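Local coordinates for protein CocE/NonD family hydrolase (Staphylococcus aureus subsp. aureus COL, PDB 3III) that is of undetermined substrate but belongs to the CocE/NonD family of alpha/beta hydrolases and probably cleaves ester or amide bonds, at residues 136-141 / 172-177; 193-198 / 272-277; 264-269 / 276-281; 442-447 / 529-534. One frame throughout, in Å; residues are numbered along the deposited sequence.

Contact 1: residues 136-141 / 172-177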
# COMPACT_ATOMS: atom_id res chain seq x y z
N SER A 136 6.28 -4.84 -18.30
CA SER A 136 6.21 -3.45 -17.88
C SER A 136 5.25 -3.35 -16.69
O SER A 136 4.03 -3.21 -16.85
CB SER A 136 5.77 -2.54 -19.02
OG SER A 136 5.72 -1.21 -18.53
N PRO A 137 5.77 -3.49 -15.48
CA PRO A 137 4.93 -3.57 -14.30
C PRO A 137 4.07 -2.33 -14.08
O PRO A 137 4.54 -1.23 -14.23
CB PRO A 137 5.92 -3.66 -13.15
CG PRO A 137 7.20 -4.00 -13.74
CD PRO A 137 7.20 -3.63 -15.17
N TRP A 138 2.80 -2.53 -13.70
CA TRP A 138 1.97 -1.44 -13.20
C TRP A 138 1.84 -0.37 -14.28
O TRP A 138 2.07 0.83 -14.04
CB TRP A 138 2.55 -0.91 -11.86
CG TRP A 138 2.65 -1.94 -10.81
CD1 TRP A 138 2.01 -3.16 -10.81
CD2 TRP A 138 3.38 -1.89 -9.57
NE1 TRP A 138 2.31 -3.84 -9.69
CE2 TRP A 138 3.14 -3.09 -8.90
CE3 TRP A 138 4.21 -0.94 -8.96
CZ2 TRP A 138 3.70 -3.39 -7.64
CZ3 TRP A 138 4.76 -1.23 -7.67
CH2 TRP A 138 4.51 -2.44 -7.05
N SER A 139 1.46 -0.83 -15.48
CA SER A 139 1.27 -0.01 -16.63
C SER A 139 -0.09 -0.26 -17.26
O SER A 139 -0.74 -1.25 -17.00
CB SER A 139 2.36 -0.33 -17.67
OG SER A 139 2.26 -1.69 -18.13
N LYS A 140 -0.47 0.60 -18.19
CA LYS A 140 -1.69 0.42 -18.89
C LYS A 140 -1.63 -0.80 -19.81
O LYS A 140 -2.60 -1.52 -19.91
CB LYS A 140 -2.02 1.64 -19.75
CG LYS A 140 -3.42 1.49 -20.42
CD LYS A 140 -3.79 2.79 -21.07
CE LYS A 140 -5.13 2.71 -21.72
NZ LYS A 140 -5.50 3.94 -22.35
N ARG A 141 -0.51 -1.01 -20.50
CA ARG A 141 -0.35 -2.19 -21.35
C ARG A 141 -0.51 -3.49 -20.54
O ARG A 141 -1.09 -4.45 -20.99
CB ARG A 141 0.98 -2.16 -22.12
CG ARG A 141 2.29 -2.30 -21.32
CD ARG A 141 3.47 -2.37 -22.37
NE ARG A 141 3.30 -3.60 -23.14
CZ ARG A 141 3.96 -3.88 -24.27
NH1 ARG A 141 4.87 -3.06 -24.75
NH2 ARG A 141 3.71 -5.00 -24.92
N ALA A 172 -2.89 -6.26 -5.93
CA ALA A 172 -3.81 -5.14 -5.70
C ALA A 172 -3.58 -4.01 -6.69
O ALA A 172 -4.56 -3.45 -7.25
CB ALA A 172 -3.69 -4.62 -4.24
N VAL A 173 -2.32 -3.65 -6.94
CA VAL A 173 -2.02 -2.54 -7.87
C VAL A 173 -2.59 -2.85 -9.27
O VAL A 173 -3.21 -1.99 -9.91
CB VAL A 173 -0.49 -2.28 -8.01
CG1 VAL A 173 -0.20 -1.10 -9.02
CG2 VAL A 173 0.18 -2.04 -6.65
N THR A 174 -2.44 -4.10 -9.71
CA THR A 174 -2.97 -4.50 -11.02
C THR A 174 -4.50 -4.41 -11.09
O THR A 174 -5.06 -4.29 -12.17
CB THR A 174 -2.53 -5.90 -11.42
OG1 THR A 174 -2.84 -6.86 -10.38
CG2 THR A 174 -1.03 -5.97 -11.69
N GLN A 175 -5.17 -4.49 -9.94
CA GLN A 175 -6.65 -4.30 -9.90
C GLN A 175 -7.01 -2.85 -10.08
O GLN A 175 -7.91 -2.55 -10.83
CB GLN A 175 -7.22 -4.78 -8.60
CG GLN A 175 -6.99 -6.28 -8.34
CD GLN A 175 -7.68 -6.68 -7.04
OE1 GLN A 175 -8.90 -6.52 -6.92
NE2 GLN A 175 -6.91 -7.20 -6.06
N TRP A 176 -6.31 -1.92 -9.41
CA TRP A 176 -6.61 -0.52 -9.67
C TRP A 176 -6.45 -0.25 -11.16
O TRP A 176 -7.27 0.41 -11.79
CB TRP A 176 -5.66 0.41 -8.90
CG TRP A 176 -5.78 0.38 -7.38
CD1 TRP A 176 -4.75 0.12 -6.50
CD2 TRP A 176 -6.93 0.71 -6.57
NE1 TRP A 176 -5.21 0.20 -5.21
CE2 TRP A 176 -6.52 0.61 -5.22
CE3 TRP A 176 -8.26 1.12 -6.85
CZ2 TRP A 176 -7.40 0.84 -4.15
CZ3 TRP A 176 -9.11 1.38 -5.77
CH2 TRP A 176 -8.68 1.24 -4.44
N TRP A 177 -5.35 -0.72 -11.71
CA TRP A 177 -5.11 -0.60 -13.15
C TRP A 177 -6.25 -1.16 -14.05
O TRP A 177 -6.83 -0.42 -14.85
CB TRP A 177 -3.72 -1.17 -13.54
CG TRP A 177 -2.68 -0.06 -13.55
CD1 TRP A 177 -1.65 0.11 -12.66
CD2 TRP A 177 -2.60 1.03 -14.47
NE1 TRP A 177 -0.95 1.22 -12.98
CE2 TRP A 177 -1.50 1.82 -14.08
CE3 TRP A 177 -3.35 1.44 -15.57
CZ2 TRP A 177 -1.15 2.98 -14.76
CZ3 TRP A 177 -2.99 2.58 -16.26
CH2 TRP A 177 -1.90 3.33 -15.86
O HOH W 1 1.43 2.29 -11.69

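Contact 2: residues 193-198 / 272-277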
# COMPACT_ATOMS: atom_id res chain seq x y z
N GLU A 193 -4.45 -3.62 -0.15
CA GLU A 193 -3.14 -2.92 -0.04
C GLU A 193 -2.43 -2.84 -1.40
O GLU A 193 -1.63 -3.72 -1.77
CB GLU A 193 -2.21 -3.50 1.02
CG GLU A 193 -2.81 -3.37 2.45
CD GLU A 193 -1.75 -3.21 3.49
OE1 GLU A 193 -1.63 -4.12 4.34
OE2 GLU A 193 -1.07 -2.17 3.42
N GLY A 194 -2.75 -1.78 -2.14
CA GLY A 194 -2.00 -1.49 -3.36
C GLY A 194 -1.88 -0.02 -3.72
O GLY A 194 -2.87 0.71 -3.76
N LEU A 195 -0.65 0.38 -4.05
CA LEU A 195 -0.38 1.69 -4.58
C LEU A 195 -0.99 1.84 -5.98
O LEU A 195 -1.43 0.89 -6.60
CB LEU A 195 1.14 1.95 -4.64
CG LEU A 195 2.01 1.04 -5.54
CD1 LEU A 195 2.10 1.53 -6.93
CD2 LEU A 195 3.43 0.91 -4.89
N ASN A 196 -1.01 3.07 -6.47
CA ASN A 196 -1.43 3.32 -7.83
C ASN A 196 -0.84 4.57 -8.51
O ASN A 196 -1.28 4.97 -9.55
CB ASN A 196 -2.95 3.30 -7.88
CG ASN A 196 -3.56 4.14 -6.84
OD1 ASN A 196 -3.34 5.33 -6.80
ND2 ASN A 196 -4.28 3.51 -5.91
N ASP A 197 0.20 5.15 -7.90
CA ASP A 197 0.97 6.27 -8.45
C ASP A 197 2.43 6.03 -8.13
O ASP A 197 2.90 6.35 -7.06
CB ASP A 197 0.48 7.59 -7.86
CG ASP A 197 1.20 8.84 -8.48
OD1 ASP A 197 2.28 8.70 -9.12
OD2 ASP A 197 0.67 9.97 -8.23
N MSE A 198 3.14 5.39 -9.04
CA MSE A 198 4.48 4.93 -8.76
C MSE A 198 5.41 6.05 -8.38
O MSE A 198 6.24 5.88 -7.49
CB MSE A 198 5.08 4.17 -9.95
CG MSE A 198 4.52 2.82 -10.11
SE MSE A 198 5.37 1.83 -11.63
CE MSE A 198 7.19 1.59 -10.77
N GLY A 272 4.91 4.42 3.01
CA GLY A 272 6.10 4.31 2.19
C GLY A 272 5.99 3.33 1.05
O GLY A 272 6.86 3.28 0.17
N LEU A 273 4.93 2.53 1.06
CA LEU A 273 4.63 1.68 -0.10
C LEU A 273 3.13 1.81 -0.43
O LEU A 273 2.77 2.74 -1.14
CB LEU A 273 5.06 0.23 0.13
CG LEU A 273 4.99 -0.66 -1.12
CD1 LEU A 273 5.87 -0.12 -2.26
CD2 LEU A 273 5.37 -2.11 -0.74
N HIS A 274 2.27 0.95 0.09
CA HIS A 274 0.87 0.92 -0.37
C HIS A 274 -0.13 1.88 0.28
O HIS A 274 -1.23 2.07 -0.24
CB HIS A 274 0.32 -0.50 -0.34
CG HIS A 274 1.12 -1.48 -1.14
ND1 HIS A 274 1.38 -1.32 -2.49
CD2 HIS A 274 1.77 -2.61 -0.76
CE1 HIS A 274 2.10 -2.35 -2.91
NE2 HIS A 274 2.36 -3.14 -1.88
N ASN A 275 0.20 2.42 1.45
CA ASN A 275 -0.76 3.17 2.24
C ASN A 275 -1.35 4.35 1.48
O ASN A 275 -2.56 4.44 1.38
CB ASN A 275 -0.12 3.51 3.61
CG ASN A 275 -0.74 4.72 4.29
OD1 ASN A 275 -0.77 5.79 3.73
ND2 ASN A 275 -1.18 4.54 5.56
N ARG A 276 -0.52 5.21 0.91
CA ARG A 276 -1.03 6.44 0.30
C ARG A 276 -2.04 6.13 -0.77
O ARG A 276 -3.12 6.73 -0.81
CB ARG A 276 0.10 7.29 -0.27
CG ARG A 276 -0.36 8.57 -0.90
CD ARG A 276 0.82 9.43 -1.37
NE ARG A 276 0.36 10.72 -1.88
CZ ARG A 276 -0.23 10.91 -3.05
NH1 ARG A 276 -0.39 9.90 -3.92
NH2 ARG A 276 -0.63 12.13 -3.38
N GLY A 277 -1.68 5.21 -1.66
CA GLY A 277 -2.49 4.89 -2.82
C GLY A 277 -3.70 4.02 -2.51
O GLY A 277 -4.68 4.06 -3.24
O HOH W 2 -1.63 9.89 -6.63

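Contact 3: residues 264-269 / 276-281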
# COMPACT_ATOMS: atom_id res chain seq x y z
N THR A 264 -11.72 -1.93 -0.46
CA THR A 264 -10.34 -1.58 -0.32
C THR A 264 -9.83 -1.91 1.04
O THR A 264 -10.52 -1.65 2.05
CB THR A 264 -10.18 -0.06 -0.51
OG1 THR A 264 -10.73 0.30 -1.78
CG2 THR A 264 -8.67 0.37 -0.42
N CYS A 265 -8.62 -2.46 1.12
CA CYS A 265 -7.93 -2.45 2.42
C CYS A 265 -6.75 -1.50 2.30
O CYS A 265 -5.99 -1.56 1.32
CB CYS A 265 -7.47 -3.84 2.85
SG CYS A 265 -6.44 -3.76 4.31
N ALA A 266 -6.64 -0.60 3.27
CA ALA A 266 -5.46 0.23 3.57
C ALA A 266 -4.92 -0.12 4.95
O ALA A 266 -5.67 -0.61 5.81
CB ALA A 266 -5.80 1.73 3.53
N SER A 267 -3.65 0.17 5.20
CA SER A 267 -3.08 -0.12 6.50
C SER A 267 -2.23 1.05 6.93
O SER A 267 -1.46 1.59 6.15
CB SER A 267 -2.23 -1.38 6.46
OG SER A 267 -1.72 -1.70 7.73
N TRP A 268 -2.36 1.43 8.20
CA TRP A 268 -1.45 2.38 8.80
C TRP A 268 0.02 1.86 8.78
O TRP A 268 0.94 2.66 8.96
CB TRP A 268 -1.84 2.65 10.25
CG TRP A 268 -3.26 2.89 10.52
CD1 TRP A 268 -4.01 2.29 11.48
CD2 TRP A 268 -4.11 3.88 9.90
NE1 TRP A 268 -5.27 2.84 11.51
CE2 TRP A 268 -5.37 3.81 10.54
CE3 TRP A 268 -3.94 4.81 8.87
CZ2 TRP A 268 -6.43 4.65 10.21
CZ3 TRP A 268 -5.00 5.65 8.53
CH2 TRP A 268 -6.23 5.57 9.22
N SER A 269 0.23 0.57 8.62
CA SER A 269 1.55 -0.08 8.77
C SER A 269 2.43 -0.15 7.46
O SER A 269 3.53 -0.74 7.46
CB SER A 269 1.33 -1.51 9.22
OG SER A 269 0.29 -1.63 10.22
N ARG A 276 -0.52 5.21 0.91
CA ARG A 276 -1.03 6.44 0.30
C ARG A 276 -2.04 6.13 -0.77
O ARG A 276 -3.12 6.73 -0.81
CB ARG A 276 0.10 7.29 -0.27
CG ARG A 276 -0.36 8.57 -0.90
CD ARG A 276 0.82 9.43 -1.37
NE ARG A 276 0.36 10.72 -1.88
CZ ARG A 276 -0.23 10.91 -3.05
NH1 ARG A 276 -0.39 9.90 -3.92
NH2 ARG A 276 -0.63 12.13 -3.38
N GLY A 277 -1.68 5.21 -1.66
CA GLY A 277 -2.49 4.89 -2.82
C GLY A 277 -3.70 4.02 -2.51
O GLY A 277 -4.68 4.06 -3.24
N SER A 278 -3.64 3.27 -1.40
CA SER A 278 -4.79 2.52 -0.95
C SER A 278 -5.90 3.52 -0.64
O SER A 278 -7.07 3.35 -1.09
CB SER A 278 -4.45 1.59 0.25
OG SER A 278 -3.47 0.61 -0.09
N PHE A 279 -5.56 4.58 0.08
CA PHE A 279 -6.54 5.62 0.42
C PHE A 279 -6.94 6.40 -0.82
O PHE A 279 -8.15 6.73 -0.98
CB PHE A 279 -5.97 6.58 1.47
CG PHE A 279 -5.99 6.02 2.87
CD1 PHE A 279 -7.16 6.00 3.61
CD2 PHE A 279 -4.85 5.45 3.41
CE1 PHE A 279 -7.19 5.49 4.88
CE2 PHE A 279 -4.88 4.89 4.69
CZ PHE A 279 -6.07 4.88 5.41
N GLU A 280 -5.96 6.75 -1.69
CA GLU A 280 -6.30 7.45 -2.92
C GLU A 280 -7.31 6.69 -3.77
O GLU A 280 -8.25 7.31 -4.36
CB GLU A 280 -5.10 7.85 -3.78
CG GLU A 280 -4.23 9.00 -3.24
CD GLU A 280 -5.02 10.21 -2.75
OE1 GLU A 280 -5.89 10.66 -3.52
OE2 GLU A 280 -4.76 10.70 -1.62
N GLY A 281 -7.13 5.36 -3.84
CA GLY A 281 -8.01 4.52 -4.65
C GLY A 281 -9.41 4.59 -4.13
O GLY A 281 -10.38 4.78 -4.88
O HOH W 3 -2.22 0.14 2.54

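Contact 4: residues 442-447 / 529-534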
# COMPACT_ATOMS: atom_id res chain seq x y z
N PRO A 442 3.62 -1.16 14.34
CA PRO A 442 3.98 -1.74 13.07
C PRO A 442 4.17 -0.63 12.00
O PRO A 442 3.37 0.31 11.91
CB PRO A 442 2.77 -2.66 12.76
CG PRO A 442 2.13 -2.90 14.09
CD PRO A 442 2.30 -1.64 14.79
N ASP A 443 5.18 -0.81 11.16
CA ASP A 443 5.56 0.22 10.21
C ASP A 443 6.22 -0.51 9.06
O ASP A 443 6.33 -1.74 9.06
CB ASP A 443 6.48 1.23 10.91
CG ASP A 443 6.50 2.62 10.27
OD1 ASP A 443 6.20 2.78 9.07
OD2 ASP A 443 6.86 3.57 11.01
N PHE A 444 6.62 0.21 8.04
CA PHE A 444 7.16 -0.45 6.81
C PHE A 444 8.66 -0.82 6.98
O PHE A 444 9.43 -0.04 7.53
CB PHE A 444 6.96 0.45 5.63
CG PHE A 444 7.31 -0.19 4.31
CD1 PHE A 444 8.41 0.24 3.63
CD2 PHE A 444 6.53 -1.21 3.80
CE1 PHE A 444 8.72 -0.33 2.38
CE2 PHE A 444 6.84 -1.79 2.60
CZ PHE A 444 7.97 -1.36 1.91
N ASN A 445 9.11 -1.96 6.50
CA ASN A 445 8.34 -3.03 5.91
C ASN A 445 8.34 -4.16 6.95
O ASN A 445 9.37 -4.86 7.17
CB ASN A 445 9.00 -3.41 4.54
CG ASN A 445 8.25 -4.47 3.79
OD1 ASN A 445 7.28 -5.03 4.34
ND2 ASN A 445 8.70 -4.83 2.56
N HIS A 446 7.18 -4.36 7.59
CA HIS A 446 7.02 -5.30 8.72
C HIS A 446 8.07 -5.06 9.83
O HIS A 446 8.65 -6.00 10.33
CB HIS A 446 7.05 -6.77 8.27
CG HIS A 446 5.85 -7.14 7.46
ND1 HIS A 446 5.67 -6.70 6.17
CD2 HIS A 446 4.75 -7.87 7.77
CE1 HIS A 446 4.50 -7.13 5.73
NE2 HIS A 446 3.92 -7.84 6.68
N ILE A 447 8.34 -3.80 10.12
CA ILE A 447 9.15 -3.47 11.29
C ILE A 447 8.22 -3.26 12.49
O ILE A 447 7.05 -2.99 12.31
CB ILE A 447 10.08 -2.24 11.09
CG1 ILE A 447 9.29 -0.91 10.92
CG2 ILE A 447 11.03 -2.52 9.90
CD1 ILE A 447 10.28 0.37 10.85
N THR A 529 14.45 -4.71 2.13
CA THR A 529 12.98 -4.80 2.11
C THR A 529 12.28 -3.49 2.48
O THR A 529 11.11 -3.31 2.14
CB THR A 529 12.45 -5.91 3.07
OG1 THR A 529 12.89 -5.62 4.37
CG2 THR A 529 12.93 -7.29 2.64
N ARG A 530 13.00 -2.58 3.15
CA ARG A 530 12.43 -1.28 3.51
C ARG A 530 12.90 -0.22 2.51
O ARG A 530 13.92 -0.38 1.83
CB ARG A 530 12.81 -0.98 4.94
CG ARG A 530 12.15 0.22 5.55
CD ARG A 530 12.53 0.34 6.99
NE ARG A 530 11.89 1.52 7.53
CZ ARG A 530 12.50 2.50 8.18
NH1 ARG A 530 13.78 2.42 8.48
NH2 ARG A 530 11.82 3.55 8.52
N TYR A 531 12.15 0.89 2.41
CA TYR A 531 12.69 2.07 1.68
C TYR A 531 14.04 2.46 2.29
O TYR A 531 14.28 2.20 3.48
CB TYR A 531 11.69 3.25 1.66
CG TYR A 531 11.15 3.60 3.04
CD1 TYR A 531 11.99 4.11 4.03
CD2 TYR A 531 9.80 3.39 3.37
CE1 TYR A 531 11.50 4.44 5.30
CE2 TYR A 531 9.30 3.71 4.65
CZ TYR A 531 10.16 4.21 5.62
OH TYR A 531 9.61 4.57 6.87
N GLU A 532 14.92 3.01 1.45
CA GLU A 532 16.12 3.73 1.88
C GLU A 532 16.22 5.00 1.02
O GLU A 532 15.60 5.09 -0.07
CB GLU A 532 17.35 2.86 1.74
CG GLU A 532 17.34 1.66 2.67
CD GLU A 532 18.54 0.72 2.53
OE1 GLU A 532 19.52 1.04 1.83
OE2 GLU A 532 18.46 -0.37 3.10
N HIS A 533 16.95 5.99 1.51
CA HIS A 533 17.13 7.22 0.76
C HIS A 533 18.59 7.66 0.84
O HIS A 533 18.91 8.66 1.46
CB HIS A 533 16.13 8.30 1.29
CG HIS A 533 14.68 7.86 1.21
ND1 HIS A 533 14.02 7.27 2.27
CD2 HIS A 533 13.78 7.94 0.21
CE1 HIS A 533 12.79 6.97 1.91
NE2 HIS A 533 12.62 7.36 0.66
N GLU A 534 19.47 6.88 0.24
CA GLU A 534 20.90 7.11 0.38
C GLU A 534 21.47 8.05 -0.68
O GLU A 534 22.66 8.34 -0.66
CB GLU A 534 21.65 5.78 0.33
CG GLU A 534 21.25 4.80 1.43
CD GLU A 534 21.90 5.08 2.74
OE1 GLU A 534 23.12 5.30 2.82
OE2 GLU A 534 21.17 5.05 3.73
O HOH W 4 8.84 5.38 9.67
O HOH W 5 7.09 4.32 7.13
O HOH W 6 12.05 -4.18 6.64

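Contact 1: residues 136-141 / 172-177
Trp138 lays the pyrrole part of its indole across the end of Val173. Val173 CG1 stands 3.5 Å from the centroid of the Trp138 five-membered ring and 12° off its normal, the geometry of a CH-pi contact. This branch, anti to the backbone N of Val173 (chi1 179°), covers the five-membered ring; Val173 CG2 meets the indole farther along, at CE2 and CZ2. Thr174 CG2 closes the edge of the same indole, 4.2 Å from Trp138 CD1.

A second indole packs on backbone. One face of Trp177 is covered by the Ser139-Lys140 peptide, with Ser139 C over the ring centre; farther out, Lys140 CB lies 3.7 Å from Trp177 CZ3.

A water also joins two polar atoms of the contact: it donates to Trp138 O (2.8 Å) and accepts from Trp177 NE1 (2.9 Å), in the plane of that ring. Ser139 OG donates to Ser136 O and also caps the helix by bonding Glu142 N.

The contact thus seats the N-cap turn of helix 140-154 against helix 170-179, the helix that follows central strand 162-168 in the alpha/beta hydrolase fold.

Contact 2: residues 193-198 / 272-277
The His274 imidazole is covered on both faces: Glu193 O lies 3.6 Å above one, toward the rim, and Leu273 CG sits over the centre of the other. At its edge Leu195 N donates to His274 ND1 (3.1 Å, N-H...acceptor angle 146°), tilted 21° from the ring plane. Chi1 (-56°) brings the His274 ring up to the 193-198 loop and the second torsion turns ND1 toward it, while NE2 is hydrogen-bonded to Ser169 OG. Ser169 occupies the turn between strand 162-168 and helix 170-179, where alpha/beta hydrolases carry the nucleophile elbow, so this loop, following strand 186-192, backs the region where an active site would be expected.

The backbones close to 4.2 Å between Leu195 CA and Gly277 CA, an approach possible because Gly277 has only hydrogen on the side facing the loop. Asn196 ND2 donates to Gly277 O at 2.8 Å, from above the carbonyl plane and not on a lone pair. Leu195 CD2 meets Leu273 CD1 at 3.7 Å.

At the far end a water in the plane of the Arg276 guanidinium accepts from Arg276 NH1 (3.0 Å) and donates to Asp197 OD2 (2.8 Å). Both charges have direct partners elsewhere: Arg276 in Glu201 and Glu495, Asp197 in Arg200.

Contact 3: residues 264-269 / 276-281
Ala266 presses its methyl group onto the flat of Phe279, joining the first strand and the helix of a beta-alpha-beta unit made by strand 262-267, helix 275-284 and strand 290-295. The strand and helix segments run closer to antiparallel than parallel, at 145°, with axes 7.4 Å apart, as expected for a chain that turns back over the sheet.

Ala266 CB stands 3.8 Å from the Phe279 centroid and 23° off the ring normal, a CH-pi contact over the face but shifted toward the rim. Phe279 CG lies anti to its carbonyl carbon, which carries the ring out to the strand's end. There it meets Trp268, whose side chain crosses it at about a right angle although the ring planes differ by only 20°. The rings have slid apart, with 5.5 Å between the Phe279 centroid and that of the Trp268 six-membered ring, so they barely overlap; the nearest approach is Trp268 CZ3 to Phe279 CZ, 3.4 Å. Val294 and Pro498 touch both aromatic side chains, and Trp268 NE1 bonds Glu336 O.

Nearer the helix backbone, Ser278 CB abuts Ala266 CB at 3.5 Å, and Thr264 CG2 rests on Ser278 O. Ser267 OG accepts from Ser269 N in an ST turn. Ser278 OG bonds His274 O and also accepts a hydrogen bond from a water (2.9 Å), which in turn accepts from Ser267 N (3.0 Å).

Contact 4: residues 442-447 / 529-534
Asn445 ND2 donates to Thr529 O, 2.9 Å away at an N-H...acceptor angle of 157°; the acceptor lies in the amide plane, while the donor stands above the carbonyl plane of Thr529. The donor sits in the turn closed by a G1 beta bulge of the C-terminal non-catalytic domain, in which His446 and Ile447 lie opposite Asp443 and the backbones of Asp443 and Ile447 bond each other in both directions.

Arg530, extended from CG to NE, runs alongside the bulge. Its NE makes a weak bond to Phe444 O at the guanidinium edge (2.9 Å, 126°). Ile447 CD1 covers one guanidinium face, 3.9 Å from Arg530 NE, and Tyr531 CD1 lies over the opposite one. Phe444 and Tyr531 meet off-centre: Phe444 CD1 is 3.5 Å from Tyr531 CD2, with the ring planes 27° apart and little overlap.

A second shell sets these groups. The peptide before Asn445 is cis, and Asn445 CB sits over the centre of the Phe444 ring. His446 ND1 donates to Asn445 OD1 (3.0 Å), which lies in the plane of the imidazole, and so fixes which end of the amide offers ND2 to Thr529. Arg530 NH1 is held by Gly521 O and Val519 O, and Arg530 NH2 donates to Tyr531 OH. Two waters bridge Asp443 and Tyr531. One donates to both Asp443 OD2 and Tyr531 OH; the other accepts from Tyr531 OH and donates to Asp443 OD1 (2.6 Å).

How the contacts relate
Contacts 1, 2 and 3 form a continuous block of the hydrolase domain, to which contact 4 brings the C-terminal domain. Contacts 2 and 3 share Arg276 and Gly277, their centres 7 Å apart, and Glu193 N probably bonds Cys265 O (3.0 Å). Contact 1 joins through Trp176 NE1, 2.8 Å from Gly194 O, while Trp176 CH2 reaches Gly281 CA in contact 3. Leu273 CB meets Phe444 CE2 at 3.7 Å, carrying contact 2 onto contact 4 across the two domains. A bound palmitic acid lies about 5 Å from the side chains of His274 and Thr529 and about 6 Å from that of Trp138, which suggests that contacts 1, 2 and 4 border the same lipid-filled pocket; the Ser278 side chain is about 12 Å away.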